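Local coordinates for protein homoserine O-acetyltransferase (Bacillus anthracis str. 'Ames Ancestor', PDB 3I1I) that probably transfers an acetyl group to the hydroxyl of L-homoserine, using an alpha/beta-hydrolase fold, at residues P26-N38 / T83-C95. Residues are numbered along the deposited sequence; the frame is centred on the assembly and turned at random.
Sequences PVQMGYETYGTLN and TNQYFVICTDNLC
Phe87 and Leu37 meet where strand 24-34 ends beside the start of its antiparallel neighbour, strand 87-91, in the main sheet of this alpha/beta-hydrolase fold. Leu37 CB lies over one face of the Phe87 ring, 4.1 Å from its centroid, in a CH-pi contact. With CG anti to its backbone N (chi1 179°), Phe87 swings its ring across to Thr33, CZ reaching Thr33 CB at 3.6 Å; the flat ring suits a place enclosed by Leu37, Thr33 and backbone 35-37, where Ser297 of the second subunit also packs. Between the tightly paired strands, Tyr34 and Val88 exchange two backbone hydrogen bonds, as do Glu32 and Cys90. On the face bearing Glu32 and Tyr34, Val88 CG1 meets the edge of the Tyr34 ring, 3.7 Å from CD2, while Tyr34 OH donates to Glu32 OE2 (2.7 Å) from above the carboxylate plane. Gly30 has no side chain; a CB there would run into Asp92 OD2, which also salt-bridges Lys9. Looser than this packing is the exposed loop at Gly35 and Thr36, where a water links Thr36 N to Thr83 O. Backbone bonds thus set the register, whereas the buried carboxylates of Glu32 and Asp92 are hydrogen-bonded by partners such as Tyr61 and Ser55, which probably offset the cost of burying charge.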
ATOM      1  N   PRO A  26      30.450  14.152   5.550  1.00 26.81           N
ATOM      2  CA  PRO A  26      31.232  12.946   5.846  1.00 26.25           C
ATOM      3  C   PRO A  26      30.377  11.664   5.763  1.00 26.11           C
ATOM      4  O   PRO A  26      29.218  11.645   6.198  1.00 24.44           O
ATOM      5  CB  PRO A  26      31.716  13.158   7.309  1.00 25.87           C
ATOM      6  CG  PRO A  26      31.515  14.601   7.608  1.00 26.27           C
ATOM      7  CD  PRO A  26      30.443  15.113   6.676  1.00 27.15           C
ATOM      8  N   VAL A  27      30.984  10.599   5.260  1.00 26.00           N
ATOM      9  CA  VAL A  27      30.326   9.303   5.154  1.00 26.24           C
ATOM     10  C   VAL A  27      31.267   8.186   5.610  1.00 26.98           C
ATOM     11  O   VAL A  27      32.484   8.333   5.547  1.00 27.45           O
ATOM     12  CB  VAL A  27      29.911   9.022   3.682  1.00 26.09           C
ATOM     13  CG1 VAL A  27      28.932  10.110   3.159  1.00 25.01           C
ATOM     14  CG2 VAL A  27      31.113   8.964   2.831  1.00 23.61           C
ATOM     15  N   GLN A  28      30.687   7.079   6.053  1.00 27.04           N
ATOM     16  CA  GLN A  28      31.416   5.846   6.340  1.00 27.18           C
ATOM     17  C   GLN A  28      30.662   4.696   5.680  1.00 27.05           C
ATOM     18  O   GLN A  28      29.492   4.815   5.359  1.00 26.51           O
ATOM     19  CB  GLN A  28      31.493   5.587   7.833  1.00 27.33           C
ATOM     20  CG  GLN A  28      30.113   5.644   8.508  1.00 30.16           C
ATOM     21  CD  GLN A  28      30.113   5.295   9.990  1.00 31.22           C
ATOM     22  OE1 GLN A  28      31.151   5.295  10.640  1.00 32.17           O
ATOM     23  NE2 GLN A  28      28.925   4.960  10.518  1.00 29.98           N
HETATM   24  N   MSE A  29      31.344   3.569   5.540  1.00 26.86           N
HETATM   25  CA  MSE A  29      30.850   2.446   4.804  1.00 26.12           C
HETATM   26  C   MSE A  29      31.504   1.173   5.316  1.00 25.00           C
HETATM   27  O   MSE A  29      32.707   1.005   5.210  1.00 24.32           O
HETATM   28  CB  MSE A  29      31.175   2.642   3.330  1.00 26.55           C
HETATM   29  CG  MSE A  29      30.489   1.647   2.400  1.00 28.54           C
HETATM   30 SE   MSE A  29      31.111   1.900   0.564  0.65 32.23          SE
HETATM   31  CE  MSE A  29      29.454   2.018  -0.326  1.00 37.69           C
ATOM     32  N   GLY A  30      30.716   0.253   5.844  1.00 23.88           N
ATOM     33  CA  GLY A  30      31.286  -1.016   6.266  1.00 23.91           C
ATOM     34  C   GLY A  30      31.609  -1.864   5.068  1.00 23.12           C
ATOM     35  O   GLY A  30      31.034  -1.676   4.031  1.00 23.71           O
ATOM     36  N   TYR A  31      32.536  -2.795   5.192  1.00 22.95           N
ATOM     37  CA  TYR A  31      32.734  -3.765   4.119  1.00 22.85           C
ATOM     38  C   TYR A  31      33.410  -4.997   4.658  1.00 22.92           C
ATOM     39  O   TYR A  31      33.818  -5.031   5.822  1.00 23.49           O
ATOM     40  CB  TYR A  31      33.560  -3.193   2.969  1.00 23.19           C
ATOM     41  CG  TYR A  31      35.014  -2.906   3.276  1.00 23.81           C
ATOM     42  CD1 TYR A  31      35.999  -3.794   2.914  1.00 23.95           C
ATOM     43  CD2 TYR A  31      35.407  -1.711   3.881  1.00 25.22           C
ATOM     44  CE1 TYR A  31      37.339  -3.537   3.189  1.00 25.11           C
ATOM     45  CE2 TYR A  31      36.770  -1.430   4.138  1.00 25.84           C
ATOM     46  CZ  TYR A  31      37.724  -2.347   3.796  1.00 25.92           C
ATOM     47  OH  TYR A  31      39.067  -2.113   4.040  1.00 27.39           O
ATOM     48  N   GLU A  32      33.517  -6.011   3.814  1.00 21.65           N
ATOM     49  CA  GLU A  32      34.165  -7.225   4.217  1.00 21.73           C
ATOM     50  C   GLU A  32      34.643  -7.906   2.962  1.00 21.95           C
ATOM     51  O   GLU A  32      34.120  -7.619   1.900  1.00 22.42           O
ATOM     52  CB  GLU A  32      33.212  -8.090   5.055  1.00 21.05           C
ATOM     53  CG  GLU A  32      32.092  -8.764   4.283  1.00 20.17           C
ATOM     54  CD  GLU A  32      31.022  -9.301   5.194  1.00 20.21           C
ATOM     55  OE1 GLU A  32      30.431  -8.464   5.908  1.00 17.30           O
ATOM     56  OE2 GLU A  32      30.758 -10.550   5.179  1.00 19.17           O
ATOM     57  N   THR A  33      35.649  -8.773   3.076  1.00 22.42           N
ATOM     58  CA  THR A  33      36.299  -9.401   1.918  1.00 22.31           C
ATOM     59  C   THR A  33      36.496 -10.888   2.183  1.00 23.03           C
ATOM     60  O   THR A  33      36.536 -11.329   3.321  1.00 23.34           O
ATOM     61  CB  THR A  33      37.697  -8.755   1.589  1.00 22.94           C
ATOM     62  OG1 THR A  33      38.690  -9.209   2.535  1.00 23.55           O
ATOM     63  CG2 THR A  33      37.637  -7.206   1.597  1.00 19.44           C
ATOM     64  N   TYR A  34      36.620 -11.656   1.115  1.00 23.61           N
ATOM     65  CA  TYR A  34      36.827 -13.077   1.186  1.00 23.95           C
ATOM     66  C   TYR A  34      37.878 -13.448   0.137  1.00 24.57           C
ATOM     67  O   TYR A  34      37.986 -12.806  -0.901  1.00 24.31           O
ATOM     68  CB  TYR A  34      35.540 -13.861   0.912  1.00 23.65           C
ATOM     69  CG  TYR A  34      34.254 -13.205   1.365  1.00 25.15           C
ATOM     70  CD1 TYR A  34      33.863 -13.219   2.704  1.00 24.56           C
ATOM     71  CD2 TYR A  34      33.393 -12.600   0.451  1.00 23.91           C
ATOM     72  CE1 TYR A  34      32.659 -12.611   3.124  1.00 22.36           C
ATOM     73  CE2 TYR A  34      32.195 -12.005   0.868  1.00 23.23           C
ATOM     74  CZ  TYR A  34      31.835 -12.010   2.198  1.00 23.23           C
ATOM     75  OH  TYR A  34      30.638 -11.430   2.602  1.00 22.54           O
ATOM     76  N   GLY A  35      38.652 -14.501   0.405  1.00 24.85           N
ATOM     77  CA  GLY A  35      39.748 -14.874  -0.498  1.00 24.62           C
ATOM     78  C   GLY A  35      40.957 -13.946  -0.407  1.00 24.72           C
ATOM     79  O   GLY A  35      41.072 -13.139   0.513  1.00 24.24           O
ATOM     80  N   THR A  36      41.834 -14.057  -1.400  1.00 24.95           N
ATOM     81  CA  THR A  36      43.132 -13.423  -1.382  1.00 25.28           C
ATOM     82  C   THR A  36      43.380 -12.622  -2.650  1.00 25.46           C
ATOM     83  O   THR A  36      43.239 -13.129  -3.770  1.00 25.29           O
ATOM     84  CB  THR A  36      44.238 -14.510  -1.258  1.00 25.86           C
ATOM     85  OG1 THR A  36      43.930 -15.350  -0.153  1.00 27.24           O
ATOM     86  CG2 THR A  36      45.637 -13.922  -1.038  1.00 23.49           C
ATOM     87  N   LEU A  37      43.795 -11.380  -2.472  1.00 25.64           N
ATOM     88  CA  LEU A  37      44.137 -10.529  -3.590  1.00 26.26           C
ATOM     89  C   LEU A  37      45.425 -11.048  -4.240  1.00 27.29           C
ATOM     90  O   LEU A  37      46.378 -11.322  -3.562  1.00 27.45           O
ATOM     91  CB  LEU A  37      44.326  -9.126  -3.051  1.00 26.24           C
ATOM     92  CG  LEU A  37      44.431  -7.936  -4.005  1.00 26.09           C
ATOM     93  CD1 LEU A  37      43.153  -7.811  -4.874  1.00 20.20           C
ATOM     94  CD2 LEU A  37      44.723  -6.684  -3.160  1.00 19.78           C
ATOM     95  N   ASN A  38      45.450 -11.230  -5.551  1.00 28.70           N
ATOM     96  CA  ASN A  38      46.661 -11.732  -6.217  1.00 29.17           C
ATOM     97  C   ASN A  38      47.674 -10.578  -6.465  1.00 30.42           C
ATOM     98  O   ASN A  38      47.349  -9.404  -6.243  1.00 30.90           O
ATOM     99  CB  ASN A  38      46.287 -12.529  -7.476  1.00 28.31           C
ATOM    100  CG  ASN A  38      45.828 -11.661  -8.608  1.00 28.52           C
ATOM    101  OD1 ASN A  38      45.883 -10.432  -8.538  1.00 29.47           O
ATOM    102  ND2 ASN A  38      45.370 -12.295  -9.679  1.00 27.25           N
ATOM    103  N   THR A  83      36.307 -18.424  -4.035  1.00 27.38           N
ATOM    104  CA  THR A  83      37.251 -17.679  -3.199  1.00 28.19           C
ATOM    105  C   THR A  83      38.678 -18.297  -3.098  1.00 29.10           C
ATOM    106  O   THR A  83      39.580 -17.648  -2.566  1.00 29.15           O
ATOM    107  CB  THR A  83      36.705 -17.505  -1.779  1.00 28.01           C
ATOM    108  OG1 THR A  83      36.398 -18.798  -1.225  1.00 29.48           O
ATOM    109  CG2 THR A  83      35.467 -16.649  -1.799  1.00 26.13           C
ATOM    110  N   ASN A  84      38.909 -19.506  -3.625  1.00 29.61           N
ATOM    111  CA  ASN A  84      40.300 -19.965  -3.824  1.00 30.34           C
ATOM    112  C   ASN A  84      40.932 -19.264  -5.011  1.00 30.69           C
ATOM    113  O   ASN A  84      42.119 -19.387  -5.243  1.00 31.58           O
ATOM    114  CB  ASN A  84      40.402 -21.467  -4.093  1.00 30.16           C
ATOM    115  CG  ASN A  84      39.930 -22.284  -2.963  1.00 31.10           C
ATOM    116  OD1 ASN A  84      40.175 -21.951  -1.802  1.00 34.47           O
ATOM    117  ND2 ASN A  84      39.241 -23.384  -3.277  1.00 30.16           N
ATOM    118  N   GLN A  85      40.139 -18.553  -5.789  1.00 31.51           N
ATOM    119  CA  GLN A  85      40.632 -17.912  -7.006  1.00 31.26           C
ATOM    120  C   GLN A  85      40.419 -16.416  -7.038  1.00 29.74           C
ATOM    121  O   GLN A  85      41.239 -15.687  -7.583  1.00 30.74           O
ATOM    122  CB  GLN A  85      39.883 -18.515  -8.144  1.00 32.46           C
ATOM    123  CG  GLN A  85      40.567 -18.364  -9.434  1.00 37.26           C
ATOM    124  CD  GLN A  85      39.832 -19.107 -10.515  1.00 42.11           C
ATOM    125  OE1 GLN A  85      39.283 -20.206 -10.280  1.00 42.96           O
ATOM    126  NE2 GLN A  85      39.812 -18.519 -11.719  1.00 45.09           N
ATOM    127  N   TYR A  86      39.328 -15.944  -6.448  1.00 27.86           N
ATOM    128  CA  TYR A  86      38.981 -14.530  -6.515  1.00 26.39           C
ATOM    129  C   TYR A  86      39.049 -13.852  -5.138  1.00 26.06           C
ATOM    130  O   TYR A  86      38.839 -14.476  -4.086  1.00 24.98           O
ATOM    131  CB  TYR A  86      37.579 -14.363  -7.113  1.00 25.74           C
ATOM    132  CG  TYR A  86      37.504 -14.796  -8.551  1.00 24.76           C
ATOM    133  CD1 TYR A  86      38.195 -14.110  -9.505  1.00 24.54           C
ATOM    134  CD2 TYR A  86      36.746 -15.898  -8.952  1.00 25.38           C
ATOM    135  CE1 TYR A  86      38.173 -14.480 -10.814  1.00 26.90           C
ATOM    136  CE2 TYR A  86      36.711 -16.287 -10.290  1.00 26.72           C
ATOM    137  CZ  TYR A  86      37.430 -15.561 -11.215  1.00 28.65           C
ATOM    138  OH  TYR A  86      37.452 -15.871 -12.559  1.00 32.68           O
ATOM    139  N   PHE A  87      39.340 -12.558  -5.166  1.00 24.98           N
ATOM    140  CA  PHE A  87      39.262 -11.738  -3.977  1.00 24.15           C
ATOM    141  C   PHE A  87      37.910 -11.040  -4.071  1.00 23.84           C
ATOM    142  O   PHE A  87      37.694 -10.227  -4.971  1.00 24.33           O
ATOM    143  CB  PHE A  87      40.409 -10.733  -3.987  1.00 23.88           C
ATOM    144  CG  PHE A  87      40.421  -9.825  -2.814  1.00 23.40           C
ATOM    145  CD1 PHE A  87      40.596 -10.338  -1.540  1.00 24.58           C
ATOM    146  CD2 PHE A  87      40.261  -8.481  -2.973  1.00 22.44           C
ATOM    147  CE1 PHE A  87      40.610  -9.521  -0.446  1.00 24.50           C
ATOM    148  CE2 PHE A  87      40.278  -7.632  -1.874  1.00 23.96           C
ATOM    149  CZ  PHE A  87      40.454  -8.158  -0.603  1.00 24.93           C
ATOM    150  N   VAL A  88      37.000 -11.340  -3.153  1.00 23.29           N
ATOM    151  CA  VAL A  88      35.626 -10.853  -3.251  1.00 22.73           C
ATOM    152  C   VAL A  88      35.361  -9.782  -2.209  1.00 22.93           C
ATOM    153  O   VAL A  88      35.713  -9.969  -1.052  1.00 22.94           O
ATOM    154  CB  VAL A  88      34.631 -12.017  -3.061  1.00 23.29           C
ATOM    155  CG1 VAL A  88      33.161 -11.514  -3.078  1.00 21.02           C
ATOM    156  CG2 VAL A  88      34.876 -13.108  -4.104  1.00 21.07           C
ATOM    157  N   ILE A  89      34.767  -8.650  -2.623  1.00 22.55           N
ATOM    158  CA  ILE A  89      34.450  -7.549  -1.709  1.00 22.68           C
ATOM    159  C   ILE A  89      32.947  -7.264  -1.720  1.00 23.04           C
ATOM    160  O   ILE A  89      32.283  -7.371  -2.745  1.00 22.24           O
ATOM    161  CB  ILE A  89      35.135  -6.215  -2.136  1.00 23.46           C
ATOM    162  CG1 ILE A  89      36.622  -6.430  -2.412  1.00 23.77           C
ATOM    163  CG2 ILE A  89      34.883  -5.085  -1.072  1.00 21.66           C
ATOM    164  CD1 ILE A  89      37.330  -5.217  -3.090  1.00 23.82           C
ATOM    165  N   CYS A  90      32.417  -6.869  -0.573  1.00 23.89           N
ATOM    166  CA  CYS A  90      31.042  -6.434  -0.479  1.00 24.05           C
ATOM    167  C   CYS A  90      30.957  -5.364   0.569  1.00 23.63           C
ATOM    168  O   CYS A  90      31.588  -5.479   1.602  1.00 24.33           O
ATOM    169  CB  CYS A  90      30.185  -7.623  -0.077  1.00 24.85           C
ATOM    170  SG  CYS A  90      28.408  -7.260  -0.159  1.00 26.25           S
ATOM    171  N   THR A  91      30.136  -4.360   0.326  1.00 23.27           N
ATOM    172  CA  THR A  91      30.065  -3.168   1.158  1.00 23.17           C
ATOM    173  C   THR A  91      28.630  -2.892   1.631  1.00 23.42           C
ATOM    174  O   THR A  91      27.674  -3.314   0.991  1.00 23.62           O
ATOM    175  CB  THR A  91      30.556  -1.929   0.343  1.00 23.04           C
ATOM    176  OG1 THR A  91      29.652  -1.680  -0.736  1.00 24.80           O
ATOM    177  CG2 THR A  91      31.976  -2.147  -0.238  1.00 21.79           C
ATOM    178  N   ASP A  92      28.480  -2.164   2.734  1.00 23.09           N
ATOM    179  CA  ASP A  92      27.171  -1.710   3.167  1.00 23.33           C
ATOM    180  C   ASP A  92      26.724  -0.467   2.357  1.00 23.30           C
ATOM    181  O   ASP A  92      27.466   0.483   2.230  1.00 23.50           O
ATOM    182  CB  ASP A  92      27.180  -1.275   4.640  1.00 23.71           C
ATOM    183  CG  ASP A  92      27.496  -2.395   5.621  1.00 23.58           C
ATOM    184  OD1 ASP A  92      27.047  -3.548   5.437  1.00 21.19           O
ATOM    185  OD2 ASP A  92      28.167  -2.062   6.627  1.00 24.48           O
ATOM    186  N   ASN A  93      25.484  -0.457   1.886  1.00 22.91           N
ATOM    187  CA  ASN A  93      24.934   0.673   1.168  1.00 22.54           C
ATOM    188  C   ASN A  93      24.621   1.846   2.099  1.00 22.59           C
ATOM    189  O   ASN A  93      24.317   1.652   3.296  1.00 22.07           O
ATOM    190  CB  ASN A  93      23.667   0.236   0.443  1.00 22.26           C
ATOM    191  CG  ASN A  93      23.923  -0.797  -0.594  1.00 22.35           C
ATOM    192  OD1 ASN A  93      25.052  -0.970  -1.053  1.00 24.09           O
ATOM    193  ND2 ASN A  93      22.868  -1.496  -1.007  1.00 22.06           N
ATOM    194  N   LEU A  94      24.708   3.061   1.566  1.00 22.55           N
ATOM    195  CA  LEU A  94      24.138   4.243   2.259  1.00 23.70           C
ATOM    196  C   LEU A  94      22.659   4.006   2.744  1.00 23.09           C
ATOM    197  O   LEU A  94      21.895   3.265   2.104  1.00 22.16           O
ATOM    198  CB  LEU A  94      24.122   5.455   1.314  1.00 24.45           C
ATOM    199  CG  LEU A  94      25.366   6.302   1.025  1.00 26.41           C
ATOM    200  CD1 LEU A  94      25.036   7.232  -0.160  1.00 25.99           C
ATOM    201  CD2 LEU A  94      25.771   7.102   2.288  1.00 25.16           C
ATOM    202  N   CYS A  95      22.293   4.642   3.850  1.00 22.46           N
ATOM    203  CA  CYS A  95      20.987   4.479   4.465  1.00 23.12           C
ATOM    204  C   CYS A  95      20.572   3.013   4.676  1.00 24.03           C
ATOM    205  O   CYS A  95      19.379   2.673   4.550  1.00 22.95           O
ATOM    206  CB  CYS A  95      19.930   5.171   3.628  1.00 23.50           C
ATOM    207  SG  CYS A  95      20.281   6.909   3.382  1.00 23.29           S
TER
HETATM  208  O   HOH W   1      41.406 -15.805  -3.699  1.00 32.11           O